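Local atomic coordinates of metal-dependent hydrolase (Lactobacillus plantarum, PDB entry 2F6K), a protein that probably decarboxylates aminocarboxymuconate semialdehyde, as a manganese-binding member of the amidohydrolase family. Residues L41-D46 against T270-S275; S96-I99 against D104-K107; T108-L113 against D145-I150; G129-S134 against E157-P162. One frame throughout, in Å; residues are numbered along the deposited sequence.

Contact 1. Residues L41-D46 against T270-S275; sequences LNFMRD and TPLDGS
Ser275 OG is hydrogen-bonded to Ser265 O, and the same oxygen lies 3.8 Å from Phe43 CZ. The two segments belong to helix 37-46 and helix 272-284 of an amidohydrolase barrel of TIM type. The first helix runs into strand 49-55 and the second follows strand 261-262, the last of the sheet, so the contact joins the helix before the second strand to the helix after the last.

Phe43 carries it. With CG anti to the backbone N (chi1 177°), its ring reaches out from the helix to the start of the other one. One row of ring atoms does the touching. CD1 lies 3.6 Å from Leu272 CG. Next to it, CE1 is 3.5 Å from the backbone O of Leu272. That oxygen sits at the ring edge, near the ring plane, where the C-H bonds probably suit a partly negative atom. CZ then meets Ser275, with the hydroxyl approaching obliquely. The side chains of Phe43 and Leu272 point opposite ways and lie alongside each other. Ile49 and Ile267 also touch the Phe43 ring.

With an alanine at position 43, the contacts to Leu272 CG and Ser275 CB would probably be lost and a gap opened beside them. Asp46 O, hydrogen-bonded to Arg276 NH1, is a further tie between the helices. Ser265 directly precedes the manganese ligand Asp266; the Ser275 side chain lies about 10 Å from the metal. Pro271 is the N-cap of helix 272-284, and its O accepts the first-turn bond from Ser275 N at 2.9 Å.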
loop_
_atom_site.group_PDB
_atom_site.type_symbol
_atom_site.label_atom_id
_atom_site.label_comp_id
_atom_site.label_asym_id
_atom_site.label_seq_id
_atom_site.Cartn_x
_atom_site.Cartn_y
_atom_site.Cartn_z
ATOM N N LEU A 41 -34.279 -6.474 -20.020
ATOM C CA LEU A 41 -35.664 -6.282 -20.407
ATOM C C LEU A 41 -36.601 -7.379 -19.875
ATOM O O LEU A 41 -37.696 -7.086 -19.385
ATOM C CB LEU A 41 -35.763 -6.185 -21.934
ATOM C CG LEU A 41 -35.189 -4.902 -22.549
ATOM C CD1 LEU A 41 -35.033 -5.068 -24.064
ATOM C CD2 LEU A 41 -36.103 -3.721 -22.207
ATOM N N ASN A 42 -36.186 -8.637 -19.973
ATOM C CA ASN A 42 -37.011 -9.731 -19.471
ATOM C C ASN A 42 -37.090 -9.645 -17.935
ATOM O O ASN A 42 -38.123 -9.967 -17.333
ATOM C CB ASN A 42 -36.422 -11.074 -19.904
ATOM C CG ASN A 42 -37.364 -12.227 -19.654
ATOM O OD1 ASN A 42 -38.375 -12.353 -20.331
ATOM N ND2 ASN A 42 -37.043 -13.073 -18.674
ATOM N N PHE A 43 -36.003 -9.212 -17.294
ATOM C CA PHE A 43 -36.021 -9.068 -15.838
ATOM C C PHE A 43 -37.038 -7.988 -15.463
ATOM O O PHE A 43 -37.747 -8.099 -14.455
ATOM C CB PHE A 43 -34.652 -8.654 -15.300
ATOM C CG PHE A 43 -34.630 -8.428 -13.807
ATOM C CD1 PHE A 43 -34.577 -9.508 -12.924
ATOM C CD2 PHE A 43 -34.647 -7.136 -13.281
ATOM C CE1 PHE A 43 -34.534 -9.303 -11.534
ATOM C CE2 PHE A 43 -34.605 -6.917 -11.895
ATOM C CZ PHE A 43 -34.547 -8.004 -11.022
HETATM N N MSE A 44 -37.096 -6.938 -16.275
HETATM C CA MSE A 44 -38.016 -5.831 -16.038
HETATM C C MSE A 44 -39.472 -6.273 -16.136
HETATM O O MSE A 44 -40.291 -5.888 -15.301
HETATM C CB MSE A 44 -37.733 -4.699 -17.025
HETATM C CG MSE A 44 -36.459 -3.934 -16.711
HETATM SE SE MSE A 44 -35.966 -2.693 -18.114
HETATM C CE MSE A 44 -37.381 -1.388 -17.856
ATOM N N ARG A 45 -39.802 -7.072 -17.149
ATOM C CA ARG A 45 -41.176 -7.554 -17.284
ATOM C C ARG A 45 -41.543 -8.447 -16.097
ATOM O O ARG A 45 -42.626 -8.318 -15.521
ATOM C CB ARG A 45 -41.361 -8.340 -18.586
ATOM C CG ARG A 45 -41.189 -7.513 -19.851
ATOM C CD ARG A 45 -41.453 -8.349 -21.100
ATOM N NE ARG A 45 -40.313 -8.357 -22.015
ATOM C CZ ARG A 45 -39.501 -9.395 -22.176
ATOM N NH1 ARG A 45 -39.709 -10.503 -21.489
ATOM N NH2 ARG A 45 -38.470 -9.318 -23.002
ATOM N N ASP A 46 -40.628 -9.337 -15.721
ATOM C CA ASP A 46 -40.870 -10.259 -14.612
ATOM C C ASP A 46 -40.885 -9.629 -13.223
ATOM O O ASP A 46 -41.283 -10.281 -12.261
ATOM C CB ASP A 46 -39.837 -11.388 -14.623
ATOM C CG ASP A 46 -39.903 -12.229 -15.883
ATOM O OD1 ASP A 46 -40.975 -12.269 -16.532
ATOM O OD2 ASP A 46 -38.883 -12.865 -16.218
ATOM N N THR A 270 -25.680 -8.790 -9.246
ATOM C CA THR A 270 -26.370 -9.496 -8.179
ATOM C C THR A 270 -27.223 -10.464 -9.006
ATOM O O THR A 270 -27.925 -10.036 -9.928
ATOM C CB THR A 270 -27.312 -8.577 -7.374
ATOM O OG1 THR A 270 -26.542 -7.620 -6.635
ATOM C CG2 THR A 270 -28.171 -9.406 -6.411
ATOM N N PRO A 271 -27.150 -11.777 -8.715
ATOM C CA PRO A 271 -27.934 -12.768 -9.463
ATOM C C PRO A 271 -29.385 -12.320 -9.592
ATOM O O PRO A 271 -29.971 -11.808 -8.636
ATOM C CB PRO A 271 -27.805 -14.028 -8.611
ATOM C CG PRO A 271 -26.456 -13.890 -8.007
ATOM C CD PRO A 271 -26.402 -12.418 -7.619
ATOM N N LEU A 272 -29.970 -12.518 -10.764
ATOM C CA LEU A 272 -31.349 -12.115 -10.972
ATOM C C LEU A 272 -32.336 -12.621 -9.911
ATOM O O LEU A 272 -33.216 -11.872 -9.481
ATOM C CB LEU A 272 -31.802 -12.532 -12.369
ATOM C CG LEU A 272 -31.580 -11.471 -13.459
ATOM C CD1 LEU A 272 -30.093 -11.125 -13.569
ATOM C CD2 LEU A 272 -32.136 -11.985 -14.795
ATOM N N ASP A 273 -32.202 -13.874 -9.485
ATOM C CA ASP A 273 -33.103 -14.400 -8.467
ATOM C C ASP A 273 -32.900 -13.691 -7.135
ATOM O O ASP A 273 -33.852 -13.456 -6.396
ATOM C CB ASP A 273 -32.893 -15.903 -8.275
ATOM C CG ASP A 273 -33.455 -16.715 -9.420
ATOM O OD1 ASP A 273 -34.677 -16.604 -9.685
ATOM O OD2 ASP A 273 -32.679 -17.465 -10.055
ATOM N N GLY A 274 -31.656 -13.354 -6.825
ATOM C CA GLY A 274 -31.380 -12.674 -5.576
ATOM C C GLY A 274 -31.907 -11.247 -5.612
ATOM O O GLY A 274 -32.343 -10.702 -4.599
ATOM N N SER A 275 -31.878 -10.633 -6.788
ATOM C CA SER A 275 -32.360 -9.267 -6.908
ATOM C C SER A 275 -33.888 -9.238 -6.809
ATOM O O SER A 275 -34.463 -8.338 -6.186
ATOM C CB SER A 275 -31.897 -8.661 -8.230
ATOM O OG SER A 275 -32.129 -7.265 -8.238
#

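Contact 2. Residues S96-I99 against D104-K107; sequences SLPI and DAVK
Pro98 is the centre of an inverse gamma turn in the beta-alpha connection that leads from strand 91-95 to helix 102-114 of the TIM-type barrel. The turn has a weak backbone bond from Ile99 N to Leu97 O, 2.6 Å long. It folds the loop back so that the Pro98 ring lies on the first turn of the helix it leads into.

Pro98 CG is the leading atom. It rests 3.5 Å from Ala105 CA and 3.6 Å from Asp104 C, so it bears on the helix backbone itself. CD follows alongside, 3.7 Å from Ala105 CA. The small Ala105 side chain permits this closeness, and its CB still meets Pro98 CG at 4.0 Å. Ala105 CB is also the neighbour of Leu97 CB, and Val140 of helix 138-145 touches both Leu97 and Ala105. Ile70 and Val73 of helix 66-86 also touch Pro98. The proline is thus buried between two helices.

Leu97 O, which the weak turn bond uses, is also hydrogen-bonded to His60 NE2. Asp104 has its CB directed toward Pro98, but CG is anti to the carbonyl carbon (chi1 -63°), which carries the carboxylate off to where OD2 has long, weak ion pairs with Lys66 and with Arg139 of the second subunit. What Asp104 gives to the packing is its methylene, with CB 4.0 Å from Pro98 CG.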
loop_
_atom_site.group_PDB
_atom_site.type_symbol
_atom_site.label_atom_id
_atom_site.label_comp_id
_atom_site.label_asym_id
_atom_site.label_seq_id
_atom_site.Cartn_x
_atom_site.Cartn_y
_atom_site.Cartn_z
ATOM N N SER A 96 -20.533 7.306 -18.860
ATOM C CA SER A 96 -19.310 7.101 -18.093
ATOM C C SER A 96 -18.358 8.224 -18.509
ATOM O O SER A 96 -18.551 8.840 -19.558
ATOM C CB SER A 96 -18.685 5.737 -18.405
ATOM O OG SER A 96 -19.465 4.686 -17.867
ATOM N N LEU A 97 -17.342 8.491 -17.695
ATOM C CA LEU A 97 -16.395 9.555 -17.995
ATOM C C LEU A 97 -14.965 9.030 -18.049
ATOM O O LEU A 97 -14.568 8.188 -17.240
ATOM C CB LEU A 97 -16.497 10.660 -16.941
ATOM C CG LEU A 97 -17.869 11.298 -16.722
ATOM C CD1 LEU A 97 -17.754 12.384 -15.661
ATOM C CD2 LEU A 97 -18.384 11.887 -18.016
ATOM N N PRO A 98 -14.168 9.535 -19.002
ATOM C CA PRO A 98 -12.775 9.118 -19.167
ATOM C C PRO A 98 -11.857 9.624 -18.055
ATOM O O PRO A 98 -10.764 10.130 -18.313
ATOM C CB PRO A 98 -12.414 9.680 -20.538
ATOM C CG PRO A 98 -13.172 10.962 -20.558
ATOM C CD PRO A 98 -14.527 10.556 -19.999
ATOM N N ILE A 99 -12.316 9.504 -16.815
ATOM C CA ILE A 99 -11.514 9.905 -15.668
ATOM C C ILE A 99 -10.306 8.968 -15.679
ATOM O O ILE A 99 -10.436 7.808 -16.080
ATOM C CB ILE A 99 -12.319 9.734 -14.370
ATOM C CG1 ILE A 99 -13.387 10.838 -14.295
ATOM C CG2 ILE A 99 -11.393 9.740 -13.158
ATOM C CD1 ILE A 99 -14.317 10.735 -13.096
ATOM N N ASP A 104 -10.502 15.754 -21.067
ATOM C CA ASP A 104 -11.235 14.797 -21.892
ATOM C C ASP A 104 -12.603 14.485 -21.285
ATOM O O ASP A 104 -13.595 14.351 -22.001
ATOM C CB ASP A 104 -10.411 13.520 -22.043
ATOM C CG ASP A 104 -9.088 13.765 -22.762
ATOM O OD1 ASP A 104 -9.090 13.831 -24.007
ATOM O OD2 ASP A 104 -8.050 13.913 -22.077
ATOM N N ALA A 105 -12.648 14.378 -19.962
ATOM C CA ALA A 105 -13.891 14.100 -19.265
ATOM C C ALA A 105 -14.839 15.285 -19.435
ATOM O O ALA A 105 -16.040 15.098 -19.621
ATOM C CB ALA A 105 -13.620 13.849 -17.786
ATOM N N VAL A 106 -14.298 16.498 -19.362
ATOM C CA VAL A 106 -15.090 17.715 -19.525
ATOM C C VAL A 106 -15.799 17.632 -20.871
ATOM O O VAL A 106 -16.970 18.000 -21.009
ATOM C CB VAL A 106 -14.183 18.980 -19.502
ATOM C CG1 VAL A 106 -14.905 20.171 -20.113
ATOM C CG2 VAL A 106 -13.781 19.302 -18.075
ATOM N N LYS A 107 -15.071 17.134 -21.859
ATOM C CA LYS A 107 -15.585 16.980 -23.208
ATOM C C LYS A 107 -16.703 15.933 -23.258
ATOM O O LYS A 107 -17.719 16.133 -23.928
ATOM C CB LYS A 107 -14.427 16.593 -24.140
ATOM C CG LYS A 107 -14.791 16.426 -25.607
ATOM C CD LYS A 107 -14.620 14.965 -26.025
ATOM C CE LYS A 107 -14.259 14.829 -27.501
ATOM N NZ LYS A 107 -13.495 13.568 -27.762
#

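Contact 3. Residues T108-L113 against D145-I150; sequences TVQQAL and DARQAI
Arg147 meets Gln110 and Leu113 of helix 102-114. Its CB points toward that helix, and the touching begins at CD. CG stands anti to the carbonyl carbon (chi1 -60°), and from there the chain runs extended to NE. This brings CD against Leu113, 3.7 Å from its CD1 and 3.9 Å from its CB. Beyond NE the guanidinium passes over the backbone of the helix. CZ lies 4.1 Å from Gln110 CA, which covers one face of the group. NH2 goes on to the Gln110 side chain, touching CG at 3.7 Å. The amide of Gln110 is turned 56° from the guanidinium plane, and these two groups do not stack.

The charge is held by carboxylates next to the segments. NH1 makes a salt bridge with Glu143 OE1 and NH2 makes one with Asp114 OD2. Gln110 NE2 adds a weak hydrogen bond to the same Glu143 oxygen.

Arg147 lies in the Schellman motif that ends helix 138-145, within the type I turn from Asp145 to Gln148. Gln148, with positive phi, is the C-prime residue. Its N bonds to Asp145 O and Ala149 N bonds to Leu144 O. The chain then enters strand 150-154 of the barrel, whose Ile150 pairs through its backbone with Val121. A leucine in place of Arg147 would probably take away the salt bridges to Glu143 and Asp114 and leave the Gln110 backbone without its flat cover.

Ala149 turns its methyl toward the helix at this point. Its CB is 3.7 Å from Leu113 CD1, the same branch that touches Arg147 CD.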
loop_
_atom_site.group_PDB
_atom_site.type_symbol
_atom_site.label_atom_id
_atom_site.label_comp_id
_atom_site.label_asym_id
_atom_site.label_seq_id
_atom_site.Cartn_x
_atom_site.Cartn_y
_atom_site.Cartn_z
ATOM N N THR A 108 -16.522 14.824 -22.541
ATOM C CA THR A 108 -17.524 13.763 -22.528
ATOM C C THR A 108 -18.816 14.206 -21.852
ATOM O O THR A 108 -19.911 13.804 -22.268
ATOM C CB THR A 108 -17.002 12.495 -21.823
ATOM O OG1 THR A 108 -15.869 11.988 -22.538
ATOM C CG2 THR A 108 -18.084 11.420 -21.793
ATOM N N VAL A 109 -18.686 15.024 -20.808
ATOM C CA VAL A 109 -19.849 15.537 -20.094
ATOM C C VAL A 109 -20.714 16.405 -21.018
ATOM O O VAL A 109 -21.916 16.173 -21.146
ATOM C CB VAL A 109 -19.433 16.380 -18.864
ATOM C CG1 VAL A 109 -20.664 16.999 -18.209
ATOM C CG2 VAL A 109 -18.692 15.503 -17.862
ATOM N N GLN A 110 -20.099 17.392 -21.666
ATOM C CA GLN A 110 -20.814 18.293 -22.569
ATOM C C GLN A 110 -21.515 17.511 -23.670
ATOM O O GLN A 110 -22.705 17.689 -23.925
ATOM C CB GLN A 110 -19.838 19.288 -23.211
ATOM C CG GLN A 110 -18.986 20.052 -22.206
ATOM C CD GLN A 110 -17.939 20.924 -22.862
ATOM O OE1 GLN A 110 -17.225 20.492 -23.766
ATOM N NE2 GLN A 110 -17.829 22.155 -22.395
ATOM N N GLN A 111 -20.768 16.641 -24.324
ATOM C CA GLN A 111 -21.315 15.847 -25.406
ATOM C C GLN A 111 -22.436 14.905 -24.957
ATOM O O GLN A 111 -23.513 14.882 -25.550
ATOM C CB GLN A 111 -20.185 15.050 -26.041
ATOM C CG GLN A 111 -20.574 14.272 -27.263
ATOM C CD GLN A 111 -19.504 13.276 -27.648
ATOM O OE1 GLN A 111 -18.304 13.583 -27.607
ATOM N NE2 GLN A 111 -19.928 12.075 -28.035
ATOM N N ALA A 112 -22.175 14.139 -23.902
ATOM C CA ALA A 112 -23.137 13.169 -23.370
ATOM C C ALA A 112 -24.467 13.801 -22.982
ATOM O O ALA A 112 -25.538 13.309 -23.355
ATOM C CB ALA A 112 -22.537 12.456 -22.153
ATOM N N LEU A 113 -24.391 14.890 -22.224
ATOM C CA LEU A 113 -25.583 15.583 -21.761
ATOM C C LEU A 113 -26.231 16.509 -22.787
ATOM O O LEU A 113 -27.453 16.524 -22.913
ATOM C CB LEU A 113 -25.267 16.362 -20.479
ATOM C CG LEU A 113 -24.752 15.488 -19.325
ATOM C CD1 LEU A 113 -24.583 16.325 -18.067
ATOM C CD2 LEU A 113 -25.731 14.351 -19.062
ATOM N N ASP A 145 -22.182 20.846 -12.765
ATOM C CA ASP A 145 -23.022 21.724 -11.959
ATOM C C ASP A 145 -23.796 22.697 -12.847
ATOM O O ASP A 145 -24.935 23.056 -12.554
ATOM C CB ASP A 145 -22.179 22.510 -10.956
ATOM C CG ASP A 145 -23.030 23.210 -9.904
ATOM O OD1 ASP A 145 -23.614 22.522 -9.039
ATOM O OD2 ASP A 145 -23.125 24.449 -9.946
ATOM N N ALA A 146 -23.176 23.120 -13.939
ATOM C CA ALA A 146 -23.828 24.053 -14.846
ATOM C C ALA A 146 -25.063 23.423 -15.488
ATOM O O ALA A 146 -25.963 24.128 -15.948
ATOM C CB ALA A 146 -22.845 24.512 -15.918
ATOM N N ARG A 147 -25.104 22.095 -15.515
ATOM C CA ARG A 147 -26.237 21.396 -16.112
ATOM C C ARG A 147 -27.130 20.746 -15.065
ATOM O O ARG A 147 -28.061 20.021 -15.410
ATOM C CB ARG A 147 -25.738 20.339 -17.103
ATOM C CG ARG A 147 -24.912 20.926 -18.235
ATOM C CD ARG A 147 -24.237 19.867 -19.101
ATOM N NE ARG A 147 -23.657 20.470 -20.304
ATOM C CZ ARG A 147 -22.591 21.266 -20.310
ATOM N NH1 ARG A 147 -21.970 21.553 -19.172
ATOM N NH2 ARG A 147 -22.168 21.799 -21.449
ATOM N N GLN A 148 -26.860 21.013 -13.789
ATOM C CA GLN A 148 -27.668 20.431 -12.710
ATOM C C GLN A 148 -27.780 18.938 -12.963
ATOM O O GLN A 148 -28.841 18.346 -12.805
ATOM C CB GLN A 148 -29.064 21.048 -12.709
ATOM C CG GLN A 148 -29.093 22.513 -12.332
ATOM C CD GLN A 148 -30.237 23.252 -12.987
ATOM O OE1 GLN A 148 -30.250 23.426 -14.206
ATOM N NE2 GLN A 148 -31.207 23.691 -12.185
ATOM N N ALA A 149 -26.664 18.343 -13.361
ATOM C CA ALA A 149 -26.600 16.932 -13.688
ATOM C C ALA A 149 -26.717 15.944 -12.520
ATOM O O ALA A 149 -26.361 16.234 -11.364
ATOM C CB ALA A 149 -25.307 16.664 -14.457
ATOM N N ILE A 150 -27.239 14.768 -12.848
ATOM C CA ILE A 150 -27.353 13.686 -11.891
ATOM C C ILE A 150 -25.987 12.985 -11.965
ATOM O O ILE A 150 -25.514 12.644 -13.053
ATOM C CB ILE A 150 -28.444 12.679 -12.319
ATOM C CG1 ILE A 150 -29.832 13.318 -12.190
ATOM C CG2 ILE A 150 -28.338 11.405 -11.480
ATOM C CD1 ILE A 150 -30.915 12.564 -12.911
#

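Contact 4. Residues G129-S134 against E157-P162; sequences GLYFGS and EPAILP
Pro158 meets Tyr131 first, through its CA, which lies 3.4 Å from the phenol OH. Its CB is farther off, at 4.1 Å.

Ala159 follows and makes the main contact. Its N donates a nearly straight hydrogen bond to Tyr131 OH, 2.9 Å long with an angle of 171° at the hydrogen. Tyr131 CG lies anti to the carbonyl carbon (chi1 -79°), which carries OH across to Ala159 N. The same hydroxyl is hydrogen-bonded to Asp179 OD1 of helix 171-189, so two groups fix its place. The Ala159 methyl turns toward Tyr131 as well. It sits at the ring edge near the ring plane, with CB 4.0 Å from CE1. Ala159 CB also touches Gly129 CA at 3.9 Å.

The loop also meets other subunits. Ala159 O accepts a hydrogen bond from Lys163 NZ of the fourth subunit.

Gly129 belongs to the turn of a small beta-hairpin, strands 126-127 and 130-131, set after barrel strand 120-124. Its backbone angles (phi 112°) call for glycine. Tyr131 then begins a type II turn that closes with Ser134 N bonded to Tyr131 O. The other segment is part of the long loop after strand 150-154, which carries the manganese ligand His154.

Farther along this loop, Pro162 packs on Tyr131 of the third subunit.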
loop_
_atom_site.group_PDB
_atom_site.type_symbol
_atom_site.label_atom_id
_atom_site.label_comp_id
_atom_site.label_asym_id
_atom_site.label_seq_id
_atom_site.Cartn_x
_atom_site.Cartn_y
_atom_site.Cartn_z
ATOM N N GLY A 129 -7.047 4.990 -7.911
ATOM C CA GLY A 129 -6.431 5.889 -6.951
ATOM C C GLY A 129 -6.913 7.327 -6.930
ATOM O O GLY A 129 -6.668 8.045 -5.958
ATOM N N LEU A 130 -7.564 7.772 -8.001
ATOM C CA LEU A 130 -8.091 9.130 -8.029
ATOM C C LEU A 130 -9.530 9.041 -7.521
ATOM O O LEU A 130 -10.421 8.575 -8.231
ATOM C CB LEU A 130 -8.063 9.704 -9.451
ATOM C CG LEU A 130 -8.309 11.221 -9.540
ATOM C CD1 LEU A 130 -8.043 11.712 -10.949
ATOM C CD2 LEU A 130 -9.733 11.543 -9.131
ATOM N N TYR A 131 -9.748 9.472 -6.281
ATOM C CA TYR A 131 -11.075 9.419 -5.682
ATOM C C TYR A 131 -11.939 10.596 -6.108
ATOM O O TYR A 131 -11.454 11.727 -6.234
ATOM C CB TYR A 131 -10.972 9.366 -4.147
ATOM C CG TYR A 131 -10.629 7.988 -3.625
ATOM C CD1 TYR A 131 -9.333 7.479 -3.733
ATOM C CD2 TYR A 131 -11.629 7.142 -3.136
ATOM C CE1 TYR A 131 -9.045 6.160 -3.385
ATOM C CE2 TYR A 131 -11.353 5.818 -2.787
ATOM C CZ TYR A 131 -10.062 5.332 -2.920
ATOM O OH TYR A 131 -9.800 4.004 -2.663
ATOM N N PHE A 132 -13.223 10.332 -6.330
ATOM C CA PHE A 132 -14.106 11.398 -6.751
ATOM C C PHE A 132 -14.074 12.471 -5.677
ATOM O O PHE A 132 -13.920 12.173 -4.497
ATOM C CB PHE A 132 -15.523 10.882 -6.950
ATOM C CG PHE A 132 -16.348 11.746 -7.854
ATOM C CD1 PHE A 132 -15.989 11.909 -9.196
ATOM C CD2 PHE A 132 -17.476 12.406 -7.374
ATOM C CE1 PHE A 132 -16.748 12.723 -10.046
ATOM C CE2 PHE A 132 -18.240 13.221 -8.215
ATOM C CZ PHE A 132 -17.875 13.379 -9.553
ATOM N N GLY A 133 -14.203 13.723 -6.089
ATOM C CA GLY A 133 -14.152 14.809 -5.136
ATOM C C GLY A 133 -12.796 15.479 -5.230
ATOM O O GLY A 133 -12.632 16.623 -4.811
ATOM N N SER A 134 -11.820 14.767 -5.787
ATOM C CA SER A 134 -10.468 15.299 -5.952
ATOM C C SER A 134 -10.455 16.540 -6.841
ATOM O O SER A 134 -11.085 16.566 -7.903
ATOM C CB SER A 134 -9.538 14.230 -6.526
ATOM O OG SER A 134 -8.223 14.732 -6.691
ATOM N N GLU A 157 -13.042 -1.166 -6.090
ATOM C CA GLU A 157 -12.155 -1.722 -5.084
ATOM C C GLU A 157 -11.285 -0.584 -4.579
ATOM O O GLU A 157 -10.774 0.202 -5.369
ATOM C CB GLU A 157 -11.272 -2.810 -5.701
ATOM C CG GLU A 157 -10.049 -3.164 -4.863
ATOM C CD GLU A 157 -9.282 -4.358 -5.412
ATOM O OE1 GLU A 157 -9.177 -4.472 -6.656
ATOM O OE2 GLU A 157 -8.783 -5.173 -4.601
ATOM N N PRO A 158 -11.125 -0.465 -3.252
ATOM C CA PRO A 158 -10.293 0.604 -2.684
ATOM C C PRO A 158 -8.904 0.557 -3.332
ATOM O O PRO A 158 -8.385 -0.529 -3.610
ATOM C CB PRO A 158 -10.258 0.252 -1.202
ATOM C CG PRO A 158 -11.608 -0.370 -0.986
ATOM C CD PRO A 158 -11.754 -1.269 -2.188
ATOM N N ALA A 159 -8.306 1.724 -3.577
ATOM C CA ALA A 159 -6.989 1.790 -4.212
ATOM C C ALA A 159 -6.025 0.766 -3.622
ATOM O O ALA A 159 -5.376 0.025 -4.358
ATOM C CB ALA A 159 -6.410 3.198 -4.086
ATOM N N ILE A 160 -5.932 0.727 -2.295
ATOM C CA ILE A 160 -5.059 -0.223 -1.618
ATOM C C ILE A 160 -5.639 -0.599 -0.255
ATOM O O ILE A 160 -6.319 0.206 0.392
ATOM C CB ILE A 160 -3.648 0.353 -1.395
ATOM C CG1 ILE A 160 -3.731 1.541 -0.441
ATOM C CG2 ILE A 160 -3.034 0.781 -2.721
ATOM C CD1 ILE A 160 -2.385 2.066 -0.017
ATOM N N LEU A 161 -5.356 -1.827 0.175
ATOM C CA LEU A 161 -5.842 -2.345 1.454
ATOM C C LEU A 161 -4.806 -3.256 2.102
ATOM O O LEU A 161 -3.879 -3.720 1.442
ATOM C CB LEU A 161 -7.123 -3.157 1.239
ATOM C CG LEU A 161 -8.378 -2.432 0.770
ATOM C CD1 LEU A 161 -9.479 -3.439 0.492
ATOM C CD2 LEU A 161 -8.807 -1.441 1.839
ATOM N N PRO A 162 -4.953 -3.530 3.407
ATOM C CA PRO A 162 -4.004 -4.407 4.101
ATOM C C PRO A 162 -3.965 -5.756 3.376
ATOM O O PRO A 162 -5.006 -6.308 3.013
ATOM C CB PRO A 162 -4.601 -4.516 5.499
ATOM C CG PRO A 162 -5.257 -3.190 5.681
ATOM C CD PRO A 162 -5.948 -2.989 4.350
#

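From the N terminus, helix 37-46 is the first part used, but contact 1 closes only when the chain reaches helix 272-284. Contacts 2, 3 and 4 all fall within that long loop. Contact 2 closes at once, folding residues 96-99 onto helix 102-114. The same helix then opens contact 3, and the two touch where Pro98 CD lies 3.2 Å from Thr108 OG1. Contact 4 opens at 129-134 before contact 3 closes at 145-150, so these two cross; contact 4 closes at 157-162, after strand 150-154. Contacts 2 and 3 tie helix 102-114 to the loop after strand 91-95 and to the loop before strand 150-154. Contact 4 ties a hairpin to a subunit-facing loop.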